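Arylmalonate decarboxylase (PDB 2VLB) catalyses the decarboxylation of 2-aryl-2-methylmalonates, releasing carbon dioxide and giving 2-arylpropionates. Local coordinates at residues Gly26-Pro31 with Gly192-Asp197; Ala125-Asp130 with Ala167-Leu172; Ser78-Arg83 with Cys103-Thr108; Val119-Leu124 with Asp182-Leu187. All blocks are in the same frame, centred on the assembly; numbering follows the deposited sequence. Where two conformers were deposited one is given.

Contact 1 (Gly26-Pro31 with Gly192-Asp197); sequences GARLYP and GLLTLD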
loop_
_atom_site.group_PDB
_atom_site.type_symbol
_atom_site.label_atom_id
_atom_site.label_comp_id
_atom_site.label_asym_id
_atom_site.label_seq_id
_atom_site.Cartn_x
_atom_site.Cartn_y
_atom_site.Cartn_z
ATOM N N GLY A 26 6.788 5.729 5.000
ATOM C CA GLY A 26 5.940 5.014 5.913
ATOM C C GLY A 26 6.733 4.787 7.167
ATOM O O GLY A 26 6.205 4.956 8.263
ATOM N N ALA A 27 8.005 4.416 7.005
ATOM C CA ALA A 27 8.881 4.193 8.147
ATOM C C ALA A 27 8.846 5.403 9.083
ATOM O O ALA A 27 8.813 5.224 10.302
ATOM C CB ALA A 27 10.310 3.882 7.697
ATOM N N ARG A 28 8.798 6.611 8.490
ATOM C CA ARG A 28 8.735 7.926 9.200
ATOM C C ARG A 28 7.525 8.074 10.121
ATOM O O ARG A 28 7.516 8.926 11.023
ATOM C CB ARG A 28 8.649 9.090 8.202
ATOM C CG ARG A 28 9.796 9.235 7.223
ATOM C CD ARG A 28 9.589 10.471 6.331
ATOM N NE ARG A 28 8.748 10.190 5.158
ATOM C CZ ARG A 28 8.397 11.089 4.235
ATOM N NH1 ARG A 28 8.804 12.357 4.333
ATOM N NH2 ARG A 28 7.637 10.714 3.208
ATOM N N LEU A 29 6.489 7.285 9.847
ATOM C CA LEU A 29 5.255 7.299 10.627
ATOM C C LEU A 29 5.499 6.700 11.998
ATOM O O LEU A 29 4.836 7.070 12.969
ATOM C CB LEU A 29 4.170 6.483 9.912
ATOM C CG LEU A 29 3.452 7.131 8.728
ATOM C CD1 LEU A 29 2.590 6.130 8.008
ATOM C CD2 LEU A 29 2.597 8.291 9.184
ATOM N N TYR A 30 6.471 5.788 12.048
ATOM C CA TYR A 30 6.719 4.913 13.195
ATOM C C TYR A 30 8.214 4.857 13.502
ATOM O O TYR A 30 8.833 3.790 13.394
ATOM C CB TYR A 30 6.167 3.498 12.908
ATOM C CG TYR A 30 4.669 3.482 12.731
ATOM C CD1 TYR A 30 3.812 3.668 13.826
ATOM C CD2 TYR A 30 4.102 3.301 11.472
ATOM C CE1 TYR A 30 2.435 3.662 13.661
ATOM C CE2 TYR A 30 2.724 3.305 11.300
ATOM C CZ TYR A 30 1.903 3.474 12.386
ATOM O OH TYR A 30 0.536 3.474 12.205
ATOM N N PRO A 31 8.803 6.001 13.889
ATOM C CA PRO A 31 10.258 6.042 14.039
ATOM C C PRO A 31 10.809 5.153 15.157
ATOM O O PRO A 31 11.985 4.790 15.112
ATOM C CB PRO A 31 10.544 7.518 14.334
ATOM C CG PRO A 31 9.281 8.058 14.866
ATOM C CD PRO A 31 8.182 7.300 14.201
ATOM N N GLY A 192 5.736 7.241 -6.086
ATOM C CA GLY A 192 7.188 7.433 -5.957
ATOM C C GLY A 192 7.669 7.254 -4.528
ATOM O O GLY A 192 6.897 6.870 -3.659
ATOM N N LEU A 193 8.937 7.549 -4.271
ATOM C CA LEU A 193 9.558 7.217 -2.972
ATOM C C LEU A 193 8.928 7.871 -1.725
ATOM O O LEU A 193 9.014 7.295 -0.642
ATOM C CB LEU A 193 11.081 7.477 -2.981
ATOM C CG LEU A 193 11.988 6.567 -3.838
ATOM C CD1 LEU A 193 13.437 6.917 -3.577
ATOM C CD2 LEU A 193 11.746 5.060 -3.633
ATOM N N LEU A 194 8.332 9.059 -1.869
ATOM C CA LEU A 194 7.785 9.797 -0.701
ATOM C C LEU A 194 6.434 10.460 -0.980
ATOM O O LEU A 194 6.336 11.367 -1.807
ATOM C CB LEU A 194 8.783 10.853 -0.190
ATOM C CG LEU A 194 10.256 10.456 0.063
ATOM C CD1 LEU A 194 11.205 11.670 0.102
ATOM C CD2 LEU A 194 10.402 9.616 1.345
ATOM N N THR A 195 5.402 10.025 -0.267
ATOM C CA THR A 195 4.055 10.558 -0.466
ATOM C C THR A 195 3.467 11.199 0.791
ATOM O O THR A 195 2.466 11.908 0.682
ATOM C CB THR A 195 3.045 9.478 -0.965
ATOM O OG1 THR A 195 2.841 8.464 0.046
ATOM C CG2 THR A 195 3.516 8.815 -2.305
ATOM N N LEU A 196 4.061 10.932 1.964
ATOM C CA LEU A 196 3.428 11.274 3.258
ATOM C C LEU A 196 3.048 12.739 3.350
ATOM O O LEU A 196 1.965 13.069 3.829
ATOM C CB LEU A 196 4.321 10.928 4.451
ATOM C CG LEU A 196 4.432 9.490 4.944
ATOM C CD1 LEU A 196 5.424 9.438 6.082
ATOM C CD2 LEU A 196 3.082 8.927 5.395
ATOM N N ASP A 197 3.940 13.613 2.886
ATOM C CA ASP A 197 3.750 15.062 3.013
ATOM C C ASP A 197 2.560 15.601 2.219
ATOM O O ASP A 197 2.002 16.636 2.578
ATOM C CB ASP A 197 5.027 15.832 2.626
ATOM C CG ASP A 197 6.136 15.710 3.668
ATOM O OD1 ASP A 197 5.918 15.105 4.742
ATOM O OD2 ASP A 197 7.243 16.220 3.404
HETATM O O HOH W 1 9.050 14.434 2.613
HETATM O O HOH W 2 6.763 13.047 1.585
#
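Arg28 and Leu196 meet side chain to side chain and bury the larger part of this contact. The guanidinium of Arg28 lies between two leucines. Over one face sits Leu194, whose CD2 is 3.5 Å from Arg28 NH2. On the opposite face Leu196 CB also comes within 3.5 Å of Arg28 NH2. The Arg28 chain runs straight to CD and then bends at chi3 (-85°), which turns its planar end in between the leucines. Leu196 approaches from the opposite direction, and its CD1 reaches 3.5 Å from Arg28 NE. That nitrogen is buried here and has no hydrogen-bond partner in the model.

Arg28 NH2 forms a salt bridge with Asp25 OD1, which also accepts from Leu196 N, so Asp25 ties both segments together. Asp197 OD1 stands 4.0 Å from Arg28 NH1 but well out of the guanidinium plane, so only the charges attract. Two waters at the edge of the group make the link instead. Water 1 accepts from Arg28 NH1 (2.7 Å to its oxygen) and donates to Asp197 OD2. Water 2 accepts from both Arg28 NH2 and the backbone Asp197 N.

The other branch of Leu196 serves Leu29, with Leu196 CD2 3.8 Å from Leu29 CG. Leu29 lies within a type I turn from Ala27 to Tyr30. Pro215 of helix 213-225 touches Leu196, and Phe239 of helix 237-240 touches both Leu196 and Leu29. The contact thus fastens the chain at and beyond helix 24-27 to the loop between strand 185-189 and helix 198-206.

Contact 2 (Ala125-Asp130 with Ala167-Leu172); sequences ATAYID and ATLVDL
Leu172 on helix 166-179 packs against Ala125 near the end of strand 121-126, and this apolar pair is the heart of the contact. The Ala125 methyl points at the helix, and its CB lies 3.8 Å from Leu172 CG. Leu172 has CG anti to its backbone N (chi1 162°), which extends the branched end toward the strand. A second, looser apolar pair lies one helical turn earlier. There Ala127 CB is 4.3 Å from Leu169 CD2.

Side chain also meets backbone. Leu172 CD2 rests 3.4 Å from Thr126 O, a van der Waals contact with the peptide group. The same methyl is 4.1 Å from Ala127 N.

Polar bonds stay within the strand side. Thr126 points its CB away from the helix; its side chain touches Val132 and Asn133 of helix 130-142. Its OG1 accepts from Tyr128 N at 3.1 Å in an ST turn, a nearly straight bond (166°). The same hydroxyl is hydrogen-bonded to Ser189 O on the neighbouring strand.

Helix 166-179 belongs to the crossover from strand 146-152 to strand 185-189, a beta-alpha-beta unit that passes over strand 121-126. No hydrogen bond joins the two segments. Small alanines at and just past the strand end meet leucines on the helix, so the link is apolar packing and van der Waals contact, while the strand end is hydrogen-bonded to its neighbours in the sheet.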
loop_
_atom_site.group_PDB
_atom_site.type_symbol
_atom_site.label_atom_id
_atom_site.label_comp_id
_atom_site.label_asym_id
_atom_site.label_seq_id
_atom_site.Cartn_x
_atom_site.Cartn_y
_atom_site.Cartn_z
ATOM N N ALA A 125 -5.730 8.161 -7.861
ATOM C CA ALA A 125 -4.649 8.977 -8.398
ATOM C C ALA A 125 -3.356 8.170 -8.325
ATOM O O ALA A 125 -3.145 7.386 -7.386
ATOM C CB ALA A 125 -4.511 10.266 -7.605
ATOM N N THR A 126 -2.514 8.320 -9.338
ATOM C CA THR A 126 -1.191 7.694 -9.312
ATOM C C THR A 126 -0.154 8.574 -10.011
ATOM O O THR A 126 -0.499 9.381 -10.882
ATOM C CB THR A 126 -1.211 6.268 -9.897
ATOM O OG1 THR A 126 0.084 5.685 -9.681
ATOM C CG2 THR A 126 -1.531 6.265 -11.425
ATOM N N ALA A 127 1.115 8.460 -9.610
ATOM C CA ALA A 127 2.181 9.129 -10.359
ATOM C C ALA A 127 2.612 8.256 -11.560
ATOM O O ALA A 127 3.326 8.713 -12.442
ATOM C CB ALA A 127 3.360 9.447 -9.457
ATOM N N TYR A 128 2.154 7.010 -11.592
ATOM C CA TYR A 128 2.551 6.063 -12.626
ATOM C C TYR A 128 1.567 6.115 -13.810
ATOM O O TYR A 128 0.953 7.160 -14.083
ATOM C CB TYR A 128 2.597 4.677 -11.980
ATOM C CG TYR A 128 3.355 3.562 -12.669
ATOM C CD1 TYR A 128 4.572 3.772 -13.304
ATOM C CD2 TYR A 128 2.864 2.257 -12.605
ATOM C CE1 TYR A 128 5.268 2.705 -13.900
ATOM C CE2 TYR A 128 3.537 1.199 -13.184
ATOM C CZ TYR A 128 4.732 1.422 -13.824
ATOM O OH TYR A 128 5.374 0.336 -14.380
ATOM N N ILE A 129 1.438 4.991 -14.516
ATOM C CA ILE A 129 0.643 4.895 -15.738
ATOM C C ILE A 129 -0.816 4.571 -15.420
ATOM O O ILE A 129 -1.127 4.076 -14.316
ATOM C CB ILE A 129 1.244 3.827 -16.712
ATOM C CG1 ILE A 129 1.303 2.435 -16.049
ATOM C CG2 ILE A 129 2.643 4.280 -17.188
ATOM C CD1 ILE A 129 1.759 1.315 -16.991
ATOM N N ASP A 130 -1.703 4.843 -16.383
ATOM C CA ASP A 130 -3.139 4.540 -16.249
ATOM C C ASP A 130 -3.434 3.110 -15.776
ATOM O O ASP A 130 -4.348 2.898 -14.978
ATOM C CB ASP A 130 -3.855 4.762 -17.576
ATOM C CG ASP A 130 -3.973 6.221 -17.927
ATOM O OD1 ASP A 130 -4.149 7.043 -16.995
ATOM O OD2 ASP A 130 -3.915 6.547 -19.135
ATOM N N ALA A 167 4.399 19.044 -4.080
ATOM C CA ALA A 167 3.440 19.925 -4.766
ATOM C C ALA A 167 2.820 19.261 -6.013
ATOM O O ALA A 167 1.644 19.475 -6.328
ATOM C CB ALA A 167 4.075 21.297 -5.115
ATOM N N THR A 168 3.611 18.446 -6.704
ATOM C CA THR A 168 3.146 17.693 -7.874
ATOM C C THR A 168 2.110 16.626 -7.479
ATOM O O THR A 168 1.057 16.477 -8.138
ATOM C CB THR A 168 4.345 17.061 -8.625
ATOM O OG1 THR A 168 5.245 18.095 -9.040
ATOM C CG2 THR A 168 3.892 16.264 -9.854
ATOM N N LEU A 169 2.390 15.894 -6.397
ATOM C CA LEU A 169 1.417 14.917 -5.881
ATOM C C LEU A 169 0.117 15.587 -5.409
ATOM O O LEU A 169 -0.961 15.023 -5.591
ATOM C CB LEU A 169 2.023 14.076 -4.757
ATOM C CG LEU A 169 3.195 13.162 -5.135
ATOM C CD1 LEU A 169 3.736 12.492 -3.867
ATOM C CD2 LEU A 169 2.762 12.119 -6.188
ATOM N N VAL A 170 0.229 16.790 -4.836
ATOM C CA VAL A 170 -0.926 17.541 -4.310
ATOM C C VAL A 170 -1.825 18.006 -5.454
ATOM O O VAL A 170 -3.050 17.822 -5.403
ATOM C CB VAL A 170 -0.490 18.759 -3.442
ATOM C CG1 VAL A 170 -1.686 19.694 -3.122
ATOM C CG2 VAL A 170 0.169 18.309 -2.161
ATOM N N ASP A 171 -1.213 18.615 -6.475
ATOM C CA ASP A 171 -1.927 18.976 -7.704
ATOM C C ASP A 171 -2.613 17.754 -8.356
ATOM O O ASP A 171 -3.763 17.834 -8.786
ATOM C CB ASP A 171 -0.990 19.665 -8.706
ATOM C CG ASP A 171 -1.683 19.983 -10.028
ATOM O OD1 ASP A 171 -2.413 21.003 -10.106
ATOM O OD2 ASP A 171 -1.495 19.200 -10.991
ATOM N N LEU A 172 -1.907 16.626 -8.424
ATOM C CA LEU A 172 -2.499 15.400 -8.958
ATOM C C LEU A 172 -3.807 15.019 -8.228
ATOM O O LEU A 172 -4.832 14.735 -8.882
ATOM C CB LEU A 172 -1.487 14.241 -8.888
ATOM C CG LEU A 172 -2.081 12.832 -9.003
ATOM C CD1 LEU A 172 -2.557 12.588 -10.425
ATOM C CD2 LEU A 172 -1.030 11.795 -8.597
#

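Contact 3 (Ser78-Arg83 with Cys103-Thr108); sequences SLSFYR and CTTMST
Phe81 lays its ring over Ser107 at the start of helix 106-116. Beyond CB, CG lies anti to the carbonyl carbon (chi1 -74°), and the ring reaches across to the other segment. Phe81 CG is 4.1 Å from Ser107 CB. Further out, Phe81 CE1 closes to 3.5 Å from the same carbon. At the tip, Phe81 CZ is 3.5 Å from Ser107 CA. Ser107 CB stands over the ring face, 3.6 Å from the Phe81 centroid and 15° off the normal, a CH-pi contact. The CE2 side meets Met106 differently: Met106 SD lies at the ring edge, 4.2 Å from Phe81 CE2.

Beside the ring, Ser107 OG comes within 2.8 Å of Ser80 O, although another acceptor is near enough to compete for its proton. Ser80 packs its CB against Ser107, while in one of two conformers its OG is hydrogen-bonded to Gly76 O. Thr105 is the N-cap of helix 106-116; its OG1 accepts a weak bond from Thr108 N and is hydrogen-bonded to Asn88 OD1.

Phe139 of helix 130-142 meets the Phe81 ring edge-to-face. Helix 77-81, which follows strand 69-74, is packed against the junction of the adjacent strand 103-105 with its helix.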
loop_
_atom_site.group_PDB
_atom_site.type_symbol
_atom_site.label_atom_id
_atom_site.label_comp_id
_atom_site.label_asym_id
_atom_site.label_seq_id
_atom_site.Cartn_x
_atom_site.Cartn_y
_atom_site.Cartn_z
ATOM N N SER A 78 1.568 -4.877 -7.394
ATOM C CA SER A 78 1.027 -5.812 -8.379
ATOM C C SER A 78 0.521 -7.106 -7.761
ATOM O O SER A 78 -0.577 -7.584 -8.100
ATOM C CB SER A 78 2.061 -6.130 -9.445
ATOM O OG SER A 78 2.408 -4.948 -10.119
ATOM N N LEU A 79 1.320 -7.687 -6.869
ATOM C CA LEU A 79 0.906 -8.947 -6.233
ATOM C C LEU A 79 -0.345 -8.778 -5.401
ATOM O O LEU A 79 -1.214 -9.662 -5.404
ATOM C CB LEU A 79 2.027 -9.553 -5.397
ATOM C CG LEU A 79 3.112 -10.289 -6.193
ATOM C CD1 LEU A 79 4.327 -10.517 -5.325
ATOM C CD2 LEU A 79 2.594 -11.640 -6.803
ATOM N N SER A 80 -0.469 -7.639 -4.708
ATOM C CA SER A 80 -1.635 -7.417 -3.824
ATOM C C SER A 80 -2.940 -7.128 -4.579
ATOM O O SER A 80 -4.009 -7.466 -4.089
ATOM C CB SER A 80 -1.400 -6.249 -2.836
ATOM O OG SER A 80 -0.252 -6.470 -2.049
ATOM N N PHE A 81 -2.858 -6.434 -5.716
ATOM C CA PHE A 81 -4.056 -5.944 -6.409
ATOM C C PHE A 81 -4.379 -6.586 -7.767
ATOM O O PHE A 81 -5.556 -6.667 -8.141
ATOM C CB PHE A 81 -3.935 -4.430 -6.674
ATOM C CG PHE A 81 -4.106 -3.560 -5.454
ATOM C CD1 PHE A 81 -5.383 -3.271 -4.950
ATOM C CD2 PHE A 81 -2.996 -2.979 -4.842
ATOM C CE1 PHE A 81 -5.546 -2.440 -3.839
ATOM C CE2 PHE A 81 -3.147 -2.108 -3.737
ATOM C CZ PHE A 81 -4.425 -1.839 -3.238
ATOM N N TYR A 82 -3.358 -6.976 -8.543
ATOM C CA TYR A 82 -3.580 -7.144 -10.003
ATOM C C TYR A 82 -4.396 -8.371 -10.370
ATOM O O TYR A 82 -4.883 -8.469 -11.482
ATOM C CB TYR A 82 -2.276 -7.123 -10.812
ATOM C CG TYR A 82 -1.667 -5.749 -11.026
ATOM C CD1 TYR A 82 -2.010 -4.659 -10.202
ATOM C CD2 TYR A 82 -0.715 -5.548 -12.017
ATOM C CE1 TYR A 82 -1.435 -3.410 -10.380
ATOM C CE2 TYR A 82 -0.136 -4.298 -12.205
ATOM C CZ TYR A 82 -0.496 -3.241 -11.382
ATOM O OH TYR A 82 0.090 -2.010 -11.583
ATOM N N ARG A 83 -4.541 -9.311 -9.441
ATOM C CA ARG A 83 -5.315 -10.519 -9.735
ATOM C C ARG A 83 -6.651 -10.554 -8.995
ATOM O O ARG A 83 -7.365 -11.554 -9.032
ATOM C CB ARG A 83 -4.488 -11.767 -9.416
ATOM C CG ARG A 83 -3.283 -11.897 -10.365
ATOM C CD ARG A 83 -2.484 -13.161 -10.018
ATOM N NE ARG A 83 -1.464 -13.405 -11.025
ATOM C CZ ARG A 83 -0.240 -12.870 -11.007
ATOM N NH1 ARG A 83 0.138 -12.086 -10.003
ATOM N NH2 ARG A 83 0.612 -13.149 -11.983
ATOM N N CYS A 103 -0.398 -12.597 8.884
ATOM C CA CYS A 103 0.040 -12.012 7.604
ATOM C C CYS A 103 -1.027 -11.123 6.980
ATOM O O CYS A 103 -2.237 -11.370 7.143
ATOM C CB CYS A 103 0.404 -13.111 6.620
ATOM S SG CYS A 103 1.841 -14.064 7.133
ATOM N N THR A 104 -0.566 -10.135 6.215
ATOM C CA THR A 104 -1.438 -9.161 5.552
ATOM C C THR A 104 -0.796 -8.701 4.243
ATOM O O THR A 104 0.290 -9.197 3.861
ATOM C CB THR A 104 -1.775 -7.975 6.493
ATOM O OG1 THR A 104 -2.781 -7.149 5.892
ATOM C CG2 THR A 104 -0.521 -7.115 6.787
ATOM N N THR A 105 -1.470 -7.807 3.514
ATOM C CA THR A 105 -0.914 -7.243 2.278
ATOM C C THR A 105 -1.296 -5.779 2.120
ATOM O O THR A 105 -2.177 -5.283 2.825
ATOM C CB THR A 105 -1.381 -7.990 0.985
ATOM O OG1 THR A 105 -2.725 -7.623 0.688
ATOM C CG2 THR A 105 -1.288 -9.536 1.139
ATOM N N MET A 106 -0.671 -5.127 1.155
ATOM C CA MET A 106 -0.993 -3.737 0.818
ATOM C C MET A 106 -2.477 -3.490 0.432
ATOM O O MET A 106 -3.022 -2.414 0.728
ATOM C CB MET A 106 -0.067 -3.239 -0.296
ATOM C CG MET A 106 -0.231 -1.708 -0.609
ATOM S SD MET A 106 0.621 -1.199 -2.128
ATOM C CE MET A 106 2.289 -1.017 -1.468
ATOM N N SER A 107 -3.074 -4.415 -0.318
ATOM C CA SER A 107 -4.478 -4.278 -0.730
ATOM C C SER A 107 -5.442 -4.419 0.451
ATOM O O SER A 107 -6.424 -3.675 0.576
ATOM C CB SER A 107 -4.837 -5.279 -1.848
ATOM O OG SER A 107 -4.592 -6.628 -1.475
ATOM N N THR A 108 -5.178 -5.400 1.311
ATOM C CA THR A 108 -5.923 -5.518 2.573
ATOM C C THR A 108 -5.791 -4.226 3.388
ATOM O O THR A 108 -6.801 -3.672 3.855
ATOM C CB THR A 108 -5.459 -6.749 3.356
ATOM O OG1 THR A 108 -5.749 -7.908 2.572
ATOM C CG2 THR A 108 -6.168 -6.877 4.724
#

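Contact 4 (Val119-Leu124 with Asp182-Leu187); sequences VRRVAL and DSDGIL
Asp184 OD2 is gripped by two successive backbone N-H groups, those of Arg120 and Arg121. Arg121 N gives the straighter bond, 2.8 Å to Asp184 OD2 at 178°, and comes from above the carboxylate plane. Arg120 N reaches Asp184 OD2 at 2.9 Å on its anti side. In return, Asp184 N donates to Arg121 O at 2.8 Å, and Gly185 N adds a weak bond to the same oxygen.

Arg121 holds Asp182 side-on with two nitrogens. Its NE bonds to Asp182 O at 2.9 Å, in the guanidinium plane. Its NH2 makes a salt bridge with Asp182 OD2 at 2.7 Å. The bend at chi3 (66°) folds the guanidinium back to this grip.

Beyond this polar end, strands 121-124 and 185-187 run as parallel neighbours. Ala123 N donates to Gly185 O at 3.0 Å, and Leu187 N to Ala123 O at 2.8 Å. Val122 CG1 packs on Leu187 CB, on the face covered by helix 130-142. Ile186 points to the other face, toward helix 198-206. Val119 packs its CG1 against Gly185 N.

A carboxylate held by backbone N-H groups and one salt bridge thus fix the start of the strand pair, and a parallel ladder with apolar side chains runs into the core.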
loop_
_atom_site.group_PDB
_atom_site.type_symbol
_atom_site.label_atom_id
_atom_site.label_comp_id
_atom_site.label_asym_id
_atom_site.label_seq_id
_atom_site.Cartn_x
_atom_site.Cartn_y
_atom_site.Cartn_z
ATOM N N VAL A 119 -15.061 5.596 3.564
ATOM C CA VAL A 119 -14.987 5.980 2.154
ATOM C C VAL A 119 -15.633 4.898 1.275
ATOM O O VAL A 119 -15.140 3.767 1.219
ATOM C CB VAL A 119 -13.506 6.258 1.725
ATOM C CG1 VAL A 119 -13.364 6.490 0.211
ATOM C CG2 VAL A 119 -12.950 7.463 2.477
ATOM N N ARG A 120 -16.728 5.232 0.595
ATOM C CA ARG A 120 -17.314 4.267 -0.344
ATOM C C ARG A 120 -17.051 4.640 -1.806
ATOM O O ARG A 120 -16.679 3.782 -2.614
ATOM C CB ARG A 120 -18.814 4.013 -0.090
ATOM C CG ARG A 120 -19.277 2.702 -0.785
ATOM C CD ARG A 120 -20.730 2.315 -0.543
ATOM N NE ARG A 120 -20.936 0.921 -0.967
ATOM C CZ ARG A 120 -22.116 0.319 -1.166
ATOM N NH1 ARG A 120 -23.274 0.965 -0.994
ATOM N NH2 ARG A 120 -22.135 -0.953 -1.552
ATOM N N ARG A 121 -17.235 5.920 -2.134
ATOM C CA ARG A 121 -16.937 6.423 -3.473
ATOM C C ARG A 121 -15.508 6.968 -3.480
ATOM O O ARG A 121 -15.203 7.878 -2.712
ATOM C CB ARG A 121 -17.961 7.487 -3.874
ATOM C CG ARG A 121 -19.396 6.942 -3.939
ATOM C CD ARG A 121 -20.420 8.000 -4.350
ATOM N NE ARG A 121 -20.211 8.457 -5.724
ATOM C CZ ARG A 121 -20.734 7.891 -6.811
ATOM N NH1 ARG A 121 -21.510 6.812 -6.720
ATOM N NH2 ARG A 121 -20.467 8.409 -8.005
ATOM N N VAL A 122 -14.634 6.381 -4.313
ATOM C CA VAL A 122 -13.189 6.708 -4.332
ATOM C C VAL A 122 -12.692 7.269 -5.673
ATOM O O VAL A 122 -12.902 6.646 -6.717
ATOM C CB VAL A 122 -12.284 5.449 -4.116
ATOM C CG1 VAL A 122 -10.912 5.863 -3.571
ATOM C CG2 VAL A 122 -12.911 4.432 -3.242
ATOM N N ALA A 123 -12.000 8.411 -5.644
ATOM C CA ALA A 123 -11.193 8.859 -6.791
ATOM C C ALA A 123 -9.775 8.309 -6.647
ATOM O O ALA A 123 -9.183 8.387 -5.561
ATOM C CB ALA A 123 -11.168 10.389 -6.887
ATOM N N LEU A 124 -9.249 7.730 -7.724
ATOM C CA LEU A 124 -7.913 7.138 -7.727
ATOM C C LEU A 124 -6.922 8.057 -8.438
ATOM O O LEU A 124 -7.239 8.656 -9.481
ATOM C CB LEU A 124 -7.912 5.768 -8.405
ATOM C CG LEU A 124 -8.691 4.640 -7.705
ATOM C CD1 LEU A 124 -10.204 4.739 -7.973
ATOM C CD2 LEU A 124 -8.125 3.277 -8.130
ATOM N N ASP A 182 -17.721 13.888 -6.647
ATOM C CA ASP A 182 -18.757 13.064 -6.011
ATOM C C ASP A 182 -18.105 11.926 -5.215
ATOM O O ASP A 182 -18.705 10.870 -5.001
ATOM C CB ASP A 182 -19.736 12.513 -7.069
ATOM C CG ASP A 182 -19.024 11.878 -8.292
ATOM O OD1 ASP A 182 -18.032 12.441 -8.819
ATOM O OD2 ASP A 182 -19.483 10.814 -8.758
ATOM N N SER A 183 -16.874 12.165 -4.776
ATOM C CA SER A 183 -16.083 11.178 -4.063
ATOM C C SER A 183 -16.108 11.437 -2.564
ATOM O O SER A 183 -16.179 12.591 -2.125
ATOM C CB SER A 183 -14.635 11.227 -4.551
ATOM O OG SER A 183 -14.562 11.113 -5.957
ATOM N N ASP A 184 -16.039 10.349 -1.798
ATOM C CA ASP A 184 -15.892 10.370 -0.340
ATOM C C ASP A 184 -14.418 10.517 0.040
ATOM O O ASP A 184 -14.101 10.957 1.140
ATOM C CB ASP A 184 -16.412 9.058 0.284
ATOM C CG ASP A 184 -17.890 8.809 0.025
ATOM O OD1 ASP A 184 -18.685 9.777 0.053
ATOM O OD2 ASP A 184 -18.258 7.625 -0.186
ATOM N N GLY A 185 -13.519 10.112 -0.856
ATOM C CA GLY A 185 -12.085 10.201 -0.603
ATOM C C GLY A 185 -11.230 9.808 -1.798
ATOM O O GLY A 185 -11.745 9.540 -2.881
ATOM N N ILE A 186 -9.919 9.752 -1.592
ATOM C CA ILE A 186 -8.969 9.598 -2.684
ATOM C C ILE A 186 -8.008 8.470 -2.329
ATOM O O ILE A 186 -7.571 8.361 -1.172
ATOM C CB ILE A 186 -8.184 10.926 -2.885
ATOM C CG1 ILE A 186 -9.138 12.080 -3.206
ATOM C CG2 ILE A 186 -7.039 10.787 -3.931
ATOM C CD1 ILE A 186 -8.510 13.432 -2.947
ATOM N N LEU A 187 -7.693 7.623 -3.309
ATOM C CA LEU A 187 -6.653 6.622 -3.140
ATOM C C LEU A 187 -5.464 7.025 -4.010
ATOM O O LEU A 187 -5.611 7.161 -5.229
ATOM C CB LEU A 187 -7.153 5.230 -3.527
ATOM C CG LEU A 187 -6.098 4.121 -3.536
ATOM C CD1 LEU A 187 -5.429 3.969 -2.167
ATOM C CD2 LEU A 187 -6.716 2.806 -4.018
#

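Overall arrangement
Contact 1 opens first along the chain, at helix 24-27, and closes last, so the other three nest inside its loop. The fold has two alpha/beta halves, each on a parallel four-stranded sheet of order 2-1-3-4, consistent with the aspartate/glutamate racemase clan. Contact 3 closes a short loop around helix 85-99 in the first half. Contact 4 opens and closes in the second sheet, with contact 2 nested inside it. Contacts 2 and 4 share strand 121-126 and meet at a probable hydrogen bond from Ala125 N to Leu187 O. Contact 1 touches contact 2 where Leu169 packs on Leu194 and Thr195. Contact 1 ties a loop of the first half to a loop of the second.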